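Local coordinates for serine racemase (Enterococcus faecalis, PDB 4ECL), which belongs to the alanine racemase family, joining a TIM-barrel domain to a C-terminal domain rich in beta strands, at residues V37-V49 and N358-R372. Numbering follows the deposited sequence.
With SO4 (sulfate ion), chain G.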
ATOM      1  N   VAL A  37     -14.884   4.376  -8.037  1.00 19.54           N
ATOM      2  CA  VAL A  37     -14.093   5.089  -7.027  1.00 20.77           C
ATOM      3  C   VAL A  37     -13.558   4.176  -5.913  1.00 23.56           C
ATOM      4  O   VAL A  37     -13.212   4.638  -4.828  1.00 25.07           O
ATOM      5  CB  VAL A  37     -14.885   6.277  -6.422  1.00 18.28           C
ATOM      6  CG1 VAL A  37     -15.094   7.367  -7.481  1.00 24.07           C
ATOM      7  CG2 VAL A  37     -16.232   5.824  -5.860  1.00 12.68           C
ATOM      8  N   LYS A  38     -13.500   2.878  -6.197  1.00 21.76           N
ATOM      9  CA  LYS A  38     -12.979   1.893  -5.252  1.00 21.66           C
ATOM     10  C   LYS A  38     -11.485   2.113  -4.996  1.00 20.01           C
ATOM     11  O   LYS A  38     -10.814   2.787  -5.778  1.00 19.63           O
ATOM     12  CB  LYS A  38     -13.200   0.484  -5.793  1.00 17.92           C
ATOM     13  CG  LYS A  38     -12.620   0.267  -7.158  1.00 20.94           C
ATOM     14  CD  LYS A  38     -12.933  -1.114  -7.706  1.00 29.27           C
ATOM     15  CE  LYS A  38     -12.143  -1.370  -8.975  1.00 37.70           C
ATOM     16  NZ  LYS A  38     -12.301  -2.754  -9.492  1.00 46.56           N
ATOM     17  N   ALA A  39     -10.977   1.523  -3.913  1.00 19.12           N
ATOM     18  CA  ALA A  39      -9.585   1.689  -3.467  1.00 19.88           C
ATOM     19  C   ALA A  39      -9.139   3.131  -3.372  1.00 17.50           C
ATOM     20  O   ALA A  39      -8.170   3.517  -4.023  1.00 20.19           O
ATOM     21  CB  ALA A  39      -8.641   0.942  -4.361  1.00 23.83           C
ATOM     22  N   GLU A  40      -9.834   3.916  -2.553  1.00 20.40           N
ATOM     23  CA  GLU A  40      -9.533   5.327  -2.400  1.00 24.48           C
ATOM     24  C   GLU A  40      -9.501   6.045  -3.740  1.00 22.47           C
ATOM     25  O   GLU A  40      -8.604   6.861  -3.986  1.00 22.41           O
ATOM     26  CB  GLU A  40      -8.203   5.517  -1.673  1.00 30.46           C
ATOM     27  CG  GLU A  40      -8.304   5.239  -0.193  1.00 36.51           C
ATOM     28  CD  GLU A  40      -9.222   6.221   0.499  1.00 40.88           C
ATOM     29  OE1 GLU A  40      -9.318   7.383   0.033  1.00 31.79           O
ATOM     30  OE2 GLU A  40      -9.857   5.827   1.500  1.00 48.51           O
ATOM     31  N   ALA A  41     -10.477   5.721  -4.590  1.00 21.25           N
ATOM     32  CA  ALA A  41     -10.560   6.258  -5.950  1.00 22.92           C
ATOM     33  C   ALA A  41      -9.237   6.059  -6.675  1.00 24.83           C
ATOM     34  O   ALA A  41      -8.598   7.027  -7.110  1.00 22.32           O
ATOM     35  CB  ALA A  41     -10.956   7.730  -5.939  1.00 23.42           C
ATOM     36  N   TYR A  42      -8.824   4.795  -6.765  1.00 17.44           N
ATOM     37  CA  TYR A  42      -7.565   4.426  -7.398  1.00 19.45           C
ATOM     38  C   TYR A  42      -6.419   5.248  -6.826  1.00 23.87           C
ATOM     39  O   TYR A  42      -5.522   5.683  -7.562  1.00 22.69           O
ATOM     40  CB  TYR A  42      -7.639   4.617  -8.906  1.00 23.88           C
ATOM     41  CG  TYR A  42      -8.437   3.567  -9.654  1.00 22.55           C
ATOM     42  CD1 TYR A  42      -9.703   3.184  -9.232  1.00 24.64           C
ATOM     43  CD2 TYR A  42      -7.933   2.993 -10.811  1.00 29.35           C
ATOM     44  CE1 TYR A  42     -10.442   2.219  -9.931  1.00 26.65           C
ATOM     45  CE2 TYR A  42      -8.666   2.042 -11.530  1.00 34.60           C
ATOM     46  CZ  TYR A  42      -9.915   1.653 -11.082  1.00 30.46           C
ATOM     47  OH  TYR A  42     -10.628   0.713 -11.798  1.00 26.53           O
ATOM     48  N   GLY A  43      -6.479   5.486  -5.516  1.00 25.80           N
ATOM     49  CA  GLY A  43      -5.413   6.163  -4.795  1.00 26.89           C
ATOM     50  C   GLY A  43      -5.516   7.680  -4.782  1.00 25.75           C
ATOM     51  O   GLY A  43      -4.748   8.349  -4.103  1.00 25.33           O
ATOM     52  N   HIS A  44      -6.483   8.223  -5.512  1.00 23.85           N
ATOM     53  CA  HIS A  44      -6.622   9.667  -5.660  1.00 18.28           C
ATOM     54  C   HIS A  44      -7.265  10.320  -4.445  1.00 23.20           C
ATOM     55  O   HIS A  44      -7.295  11.545  -4.332  1.00 31.92           O
ATOM     56  CB  HIS A  44      -7.457   9.983  -6.906  1.00 16.08           C
ATOM     57  CG  HIS A  44      -6.752   9.675  -8.187  1.00 19.00           C
ATOM     58  ND1 HIS A  44      -6.442   8.390  -8.571  1.00 18.48           N
ATOM     59  CD2 HIS A  44      -6.283  10.486  -9.165  1.00 18.73           C
ATOM     60  CE1 HIS A  44      -5.808   8.421  -9.730  1.00 16.80           C
ATOM     61  NE2 HIS A  44      -5.700   9.679 -10.111  1.00 20.10           N
ATOM     62  N   GLY A  45      -7.786   9.508  -3.540  1.00 21.41           N
ATOM     63  CA  GLY A  45      -8.534  10.034  -2.412  1.00 21.16           C
ATOM     64  C   GLY A  45     -10.023   9.961  -2.681  1.00 22.82           C
ATOM     65  O   GLY A  45     -10.558  10.732  -3.470  1.00 20.21           O
HETATM   66  N   MSE A  46     -10.705   9.034  -2.017  1.00 21.57           N
HETATM   67  CA  MSE A  46     -12.116   8.819  -2.291  1.00 20.80           C
HETATM   68  C   MSE A  46     -12.976  10.003  -1.867  1.00 20.42           C
HETATM   69  O   MSE A  46     -13.931  10.357  -2.559  1.00 18.80           O
HETATM   70  CB  MSE A  46     -12.630   7.524  -1.644  1.00 24.03           C
HETATM   71  CG  MSE A  46     -13.834   6.943  -2.383  1.00 17.09           C
HETATM   72 SE   MSE A  46     -14.560   5.347  -1.561  0.70 35.16          SE
HETATM   73  CE  MSE A  46     -12.966   4.227  -1.596  1.00 55.70           C
ATOM     74  N   TYR A  47     -12.632  10.624  -0.745  1.00 21.37           N
ATOM     75  CA  TYR A  47     -13.404  11.765  -0.258  1.00 26.61           C
ATOM     76  C   TYR A  47     -13.294  12.938  -1.230  1.00 30.54           C
ATOM     77  O   TYR A  47     -14.297  13.520  -1.651  1.00 31.07           O
ATOM     78  CB  TYR A  47     -12.933  12.187   1.136  1.00 32.65           C
ATOM     79  CG  TYR A  47     -13.649  13.414   1.665  1.00 40.93           C
ATOM     80  CD1 TYR A  47     -14.997  13.364   1.984  1.00 40.43           C
ATOM     81  CD2 TYR A  47     -12.980  14.618   1.847  1.00 49.36           C
ATOM     82  CE1 TYR A  47     -15.665  14.470   2.466  1.00 48.24           C
ATOM     83  CE2 TYR A  47     -13.644  15.739   2.330  1.00 54.16           C
ATOM     84  CZ  TYR A  47     -14.991  15.658   2.636  1.00 55.44           C
ATOM     85  OH  TYR A  47     -15.671  16.757   3.116  1.00 58.02           O
ATOM     86  N   GLU A  48     -12.062  13.258  -1.597  1.00 30.63           N
ATOM     87  CA  GLU A  48     -11.800  14.393  -2.463  1.00 29.21           C
ATOM     88  C   GLU A  48     -12.454  14.184  -3.816  1.00 29.25           C
ATOM     89  O   GLU A  48     -13.177  15.048  -4.298  1.00 30.33           O
ATOM     90  CB  GLU A  48     -10.291  14.616  -2.620  1.00 30.86           C
ATOM     91  CG  GLU A  48      -9.603  15.159  -1.361  1.00 41.15           C
ATOM     92  CD  GLU A  48      -9.294  14.081  -0.313  1.00 49.92           C
ATOM     93  OE1 GLU A  48      -9.403  12.870  -0.619  1.00 47.39           O
ATOM     94  OE2 GLU A  48      -8.938  14.454   0.825  1.00 55.26           O
ATOM     95  N   VAL A  49     -12.220  13.024  -4.412  1.00 23.35           N
ATOM     96  CA  VAL A  49     -12.671  12.785  -5.771  1.00 19.25           C
ATOM     97  C   VAL A  49     -14.188  12.686  -5.897  1.00 24.84           C
ATOM     98  O   VAL A  49     -14.794  13.358  -6.735  1.00 21.98           O
ATOM     99  CB  VAL A  49     -12.000  11.546  -6.366  1.00 20.74           C
ATOM    100  CG1 VAL A  49     -12.728  11.093  -7.634  1.00 25.28           C
ATOM    101  CG2 VAL A  49     -10.552  11.842  -6.647  1.00 24.51           C
ATOM    102  N   ASN A 358      -2.908   0.737 -12.581  1.00 22.70           N
ATOM    103  CA  ASN A 358      -3.974   0.430 -11.636  1.00 24.46           C
ATOM    104  C   ASN A 358      -3.366   0.088 -10.281  1.00 18.86           C
ATOM    105  O   ASN A 358      -3.853   0.519  -9.238  1.00 17.46           O
ATOM    106  CB  ASN A 358      -4.844  -0.752 -12.135  1.00 24.85           C
ATOM    107  CG  ASN A 358      -5.468  -0.505 -13.511  1.00 32.74           C
ATOM    108  OD1 ASN A 358      -6.682  -0.685 -13.698  1.00 31.09           O
ATOM    109  ND2 ASN A 358      -4.645  -0.105 -14.484  1.00 32.04           N
ATOM    110  N   GLU A 359      -2.295  -0.690 -10.309  1.00 20.17           N
ATOM    111  CA  GLU A 359      -1.668  -1.147  -9.068  1.00 21.23           C
ATOM    112  C   GLU A 359      -0.830  -0.042  -8.415  1.00 24.07           C
ATOM    113  O   GLU A 359      -0.878   0.148  -7.197  1.00 24.77           O
ATOM    114  CB  GLU A 359      -0.810  -2.397  -9.305  1.00 22.86           C
ATOM    115  CG  GLU A 359      -0.062  -2.850  -8.050  1.00 23.41           C
ATOM    116  CD  GLU A 359       0.963  -3.944  -8.301  1.00 27.72           C
ATOM    117  OE1 GLU A 359       1.356  -4.170  -9.468  1.00 26.54           O
ATOM    118  OE2 GLU A 359       1.385  -4.576  -7.311  1.00 37.87           O
ATOM    119  N   LEU A 360      -0.063   0.684  -9.226  1.00 25.65           N
ATOM    120  CA  LEU A 360       0.766   1.775  -8.709  1.00 22.99           C
ATOM    121  C   LEU A 360      -0.097   2.788  -7.971  1.00 17.08           C
ATOM    122  O   LEU A 360       0.206   3.177  -6.847  1.00 19.24           O
ATOM    123  CB  LEU A 360       1.508   2.473  -9.847  1.00 23.51           C
ATOM    124  CG  LEU A 360       2.401   3.653  -9.434  1.00 26.06           C
ATOM    125  CD1 LEU A 360       3.600   3.167  -8.615  1.00 21.80           C
ATOM    126  CD2 LEU A 360       2.854   4.464 -10.656  1.00 19.98           C
ATOM    127  N   LEU A 361      -1.204   3.164  -8.595  1.00 19.42           N
ATOM    128  CA  LEU A 361      -2.058   4.224  -8.079  1.00 22.90           C
ATOM    129  C   LEU A 361      -2.932   3.789  -6.925  1.00 22.62           C
ATOM    130  O   LEU A 361      -3.022   4.491  -5.917  1.00 19.95           O
ATOM    131  CB  LEU A 361      -2.931   4.806  -9.195  1.00 28.80           C
ATOM    132  CG  LEU A 361      -2.204   5.583 -10.296  1.00 31.64           C
ATOM    133  CD1 LEU A 361      -3.190   6.461 -11.049  1.00 40.04           C
ATOM    134  CD2 LEU A 361      -1.053   6.420  -9.748  1.00 36.98           C
ATOM    135  N   SER A 362      -3.586   2.635  -7.068  1.00 28.23           N
ATOM    136  CA  SER A 362      -4.461   2.140  -6.012  1.00 25.98           C
ATOM    137  C   SER A 362      -3.671   1.812  -4.753  1.00 24.91           C
ATOM    138  O   SER A 362      -4.235   1.781  -3.661  1.00 32.32           O
ATOM    139  CB  SER A 362      -5.277   0.921  -6.468  1.00 34.00           C
ATOM    140  OG  SER A 362      -4.468  -0.232  -6.613  1.00 28.39           O
ATOM    141  N   ARG A 363      -2.369   1.571  -4.896  1.00 18.79           N
ATOM    142  CA  ARG A 363      -1.538   1.260  -3.723  1.00 21.80           C
ATOM    143  C   ARG A 363      -0.738   2.449  -3.189  1.00 28.24           C
ATOM    144  O   ARG A 363       0.277   2.270  -2.508  1.00 27.19           O
ATOM    145  CB  ARG A 363      -0.598   0.077  -4.003  1.00 23.14           C
ATOM    146  CG  ARG A 363      -1.328  -1.230  -4.359  1.00 26.70           C
ATOM    147  CD  ARG A 363      -0.347  -2.378  -4.580  1.00 25.87           C
ATOM    148  NE  ARG A 363       0.465  -2.634  -3.393  1.00 27.79           N
ATOM    149  CZ  ARG A 363       1.544  -3.414  -3.379  1.00 28.62           C
ATOM    150  NH1 ARG A 363       1.951  -4.014  -4.496  1.00 24.20           N
ATOM    151  NH2 ARG A 363       2.216  -3.593  -2.244  1.00 29.06           N
HETATM  152  N   MSE A 364      -1.184   3.664  -3.496  1.00 29.78           N
HETATM  153  CA  MSE A 364      -0.575   4.845  -2.894  1.00 21.00           C
HETATM  154  C   MSE A 364      -0.824   4.750  -1.397  1.00 24.05           C
HETATM  155  O   MSE A 364      -1.926   4.389  -0.970  1.00 25.08           O
HETATM  156  CB  MSE A 364      -1.189   6.115  -3.474  1.00 24.66           C
HETATM  157  CG  MSE A 364      -0.683   6.468  -4.876  1.00 21.00           C
HETATM  158 SE   MSE A 364       1.188   7.058  -4.845  0.74 31.45          SE
HETATM  159  CE  MSE A 364       2.106   5.596  -5.730  1.00 31.28           C
ATOM    160  N   GLY A 365       0.199   5.042  -0.600  1.00 16.75           N
ATOM    161  CA  GLY A 365       0.133   4.804   0.832  1.00 18.25           C
ATOM    162  C   GLY A 365      -0.841   5.730   1.536  1.00 24.67           C
ATOM    163  O   GLY A 365      -0.992   6.893   1.164  1.00 24.50           O
ATOM    164  N   HIS A 366      -1.500   5.212   2.564  1.00 22.02           N
ATOM    165  CA  HIS A 366      -2.469   5.986   3.337  1.00 28.96           C
ATOM    166  C   HIS A 366      -1.831   7.155   4.078  1.00 34.47           C
ATOM    167  O   HIS A 366      -2.527   8.097   4.459  1.00 37.06           O
ATOM    168  CB  HIS A 366      -3.205   5.086   4.342  1.00 36.57           C
ATOM    169  CG  HIS A 366      -4.304   5.784   5.077  1.00 42.10           C
ATOM    170  ND1 HIS A 366      -4.252   6.039   6.432  1.00 44.50           N
ATOM    171  CD2 HIS A 366      -5.475   6.308   4.642  1.00 43.53           C
ATOM    172  CE1 HIS A 366      -5.348   6.679   6.799  1.00 44.77           C
ATOM    173  NE2 HIS A 366      -6.106   6.856   5.732  1.00 44.09           N
ATOM    174  N   ARG A 367      -0.515   7.083   4.292  1.00 33.55           N
ATOM    175  CA  ARG A 367       0.231   8.116   5.020  1.00 30.71           C
ATOM    176  C   ARG A 367       0.375   9.422   4.226  1.00 37.79           C
ATOM    177  O   ARG A 367       0.577  10.491   4.809  1.00 42.37           O
ATOM    178  CB  ARG A 367       1.618   7.575   5.423  1.00 32.12           C
ATOM    179  CG  ARG A 367       2.417   8.430   6.393  1.00 28.05           C
ATOM    180  CD  ARG A 367       3.589   7.644   7.038  1.00 35.43           C
ATOM    181  NE  ARG A 367       4.573   7.193   6.051  1.00 29.85           N
ATOM    182  CZ  ARG A 367       5.637   6.444   6.330  1.00 25.84           C
ATOM    183  NH1 ARG A 367       5.877   6.057   7.580  1.00 28.37           N
ATOM    184  NH2 ARG A 367       6.470   6.089   5.357  1.00 22.26           N
ATOM    185  N   LEU A 368       0.275   9.336   2.902  1.00 30.54           N
ATOM    186  CA  LEU A 368       0.436  10.509   2.032  1.00 22.95           C
ATOM    187  C   LEU A 368      -0.700  11.493   2.233  1.00 25.16           C
ATOM    188  O   LEU A 368      -1.860  11.098   2.236  1.00 31.51           O
ATOM    189  CB  LEU A 368       0.455  10.076   0.563  1.00 26.01           C
ATOM    190  CG  LEU A 368       1.667   9.279   0.080  1.00 24.40           C
ATOM    191  CD1 LEU A 368       1.454   8.763  -1.338  1.00 24.68           C
ATOM    192  CD2 LEU A 368       2.905  10.161   0.158  1.00 22.41           C
ATOM    193  N   ASN A 369      -0.385  12.782   2.366  1.00 25.34           N
ATOM    194  CA  ASN A 369      -1.442  13.779   2.448  1.00 31.54           C
ATOM    195  C   ASN A 369      -2.015  14.040   1.063  1.00 32.07           C
ATOM    196  O   ASN A 369      -1.323  13.890   0.062  1.00 33.85           O
ATOM    197  CB  ASN A 369      -0.949  15.069   3.097  1.00 31.50           C
ATOM    198  CG  ASN A 369      -0.665  14.895   4.582  1.00 43.04           C
ATOM    199  OD1 ASN A 369       0.490  14.935   5.023  1.00 44.14           O
ATOM    200  ND2 ASN A 369      -1.724  14.691   5.362  1.00 45.57           N
ATOM    201  N   ILE A 370      -3.288  14.408   1.002  1.00 30.87           N
ATOM    202  CA  ILE A 370      -3.926  14.661  -0.291  1.00 31.81           C
ATOM    203  C   ILE A 370      -4.397  16.102  -0.418  1.00 28.48           C
ATOM    204  O   ILE A 370      -5.157  16.592   0.416  1.00 28.70           O
ATOM    205  CB  ILE A 370      -5.093  13.694  -0.557  1.00 31.01           C
ATOM    206  CG1 ILE A 370      -4.586  12.251  -0.503  1.00 30.68           C
ATOM    207  CG2 ILE A 370      -5.728  13.998  -1.894  1.00 30.96           C
ATOM    208  CD1 ILE A 370      -5.574  11.234  -1.003  1.00 28.55           C
ATOM    209  N   ILE A 371      -3.923  16.777  -1.460  1.00 30.15           N
ATOM    210  CA  ILE A 371      -4.256  18.175  -1.690  1.00 35.23           C
ATOM    211  C   ILE A 371      -4.916  18.407  -3.058  1.00 31.79           C
ATOM    212  O   ILE A 371      -4.426  17.929  -4.084  1.00 27.37           O
ATOM    213  CB  ILE A 371      -3.002  19.071  -1.556  1.00 40.35           C
ATOM    214  CG1 ILE A 371      -2.677  19.315  -0.082  1.00 41.85           C
ATOM    215  CG2 ILE A 371      -3.206  20.402  -2.230  1.00 43.14           C
ATOM    216  CD1 ILE A 371      -1.747  18.295   0.511  1.00 44.39           C
ATOM    217  N   ARG A 372      -6.026  19.143  -3.062  1.00 35.22           N
ATOM    218  CA  ARG A 372      -6.715  19.505  -4.306  1.00 45.37           C
ATOM    219  C   ARG A 372      -5.979  20.620  -5.029  1.00 50.32           C
ATOM    220  O   ARG A 372      -5.454  21.525  -4.395  1.00 53.53           O
ATOM    221  CB  ARG A 372      -8.149  19.973  -4.026  1.00 49.41           C
ATOM    222  CG  ARG A 372      -8.979  19.003  -3.214  1.00 61.54           C
ATOM    223  CD  ARG A 372     -10.403  19.504  -3.013  1.00 70.18           C
ATOM    224  NE  ARG A 372     -11.154  18.606  -2.140  1.00 76.17           N
ATOM    225  CZ  ARG A 372     -11.440  18.865  -0.867  1.00 78.73           C
ATOM    226  NH1 ARG A 372     -11.058  20.013  -0.315  1.00 78.96           N
ATOM    227  NH2 ARG A 372     -12.121  17.981  -0.149  1.00 76.98           N
TER
HETATM  228  S   SO4 G 403     -11.010   0.286 -15.506  0.91 29.94           S
HETATM  229  O1  SO4 G 403     -11.850  -0.609 -14.703  0.91 26.34           O
HETATM  230  O2  SO4 G 403     -11.854   1.307 -16.128  0.91 23.07           O
HETATM  231  O3  SO4 G 403     -10.037   0.911 -14.615  0.91 35.19           O
HETATM  232  O4  SO4 G 403     -10.301  -0.487 -16.520  0.91 31.25           O
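Residues 38-45 carry the KAxAYGHG signature of the alanine racemase family. Its turn 38-42, a short left-handed helix with positive phi from Ala39 to Tyr42, follows barrel strand 32-36 and packs against helix 358-362 of the C-terminal domain, the axes running at 97°. Gly43, also with positive phi, brings its bare CA to 3.1 Å from Leu361 O in a C-H...O contact. Beside it, Leu361 CB lies against Tyr42 O, while Leu361 CD1 touches His44 CE1 at 3.5 Å. That imidazole is held by weak bonds from ND1 to the carbonyls of Ala41 and Tyr42, and stacks on Tyr225. Ala39 CB meets Ser362 CB; Ser362 OG, between the backbone N and the carbonyl carbon (chi1 71°), reaches Asn358 O at 2.8 Å, which accepts Ser362 N on its opposite face.

Tyr42 and Asn358 lie side by side, OD1 near CE2, ring and amide planes 51° apart. The phenol OH donates to sulfate O3 at 2.9 Å; Ser204 OG and the amides of Gly221 and Val222 also bind this ion. Asn358 ND2 bonds instead to Ser229.

Farther along, Ile370 CD1 presses tightly on Gly45 CA (3.5 Å), and its CG2 lies near Glu48 CD. Poorly ordered Arg372 extends across Glu48 at about a right angle, NE 3.9 Å from Glu48 CG; their charges stay apart (Glu48 OE2 to Arg372 NH2 4.8 Å). Its NH2 nears Tyr47 CE2 at 3.7 Å. The sulfate's position is consistent with the cofactor-phosphate site of alanine racemases, whose signature lysine, here Lys38, carries pyridoxal phosphate in relatives.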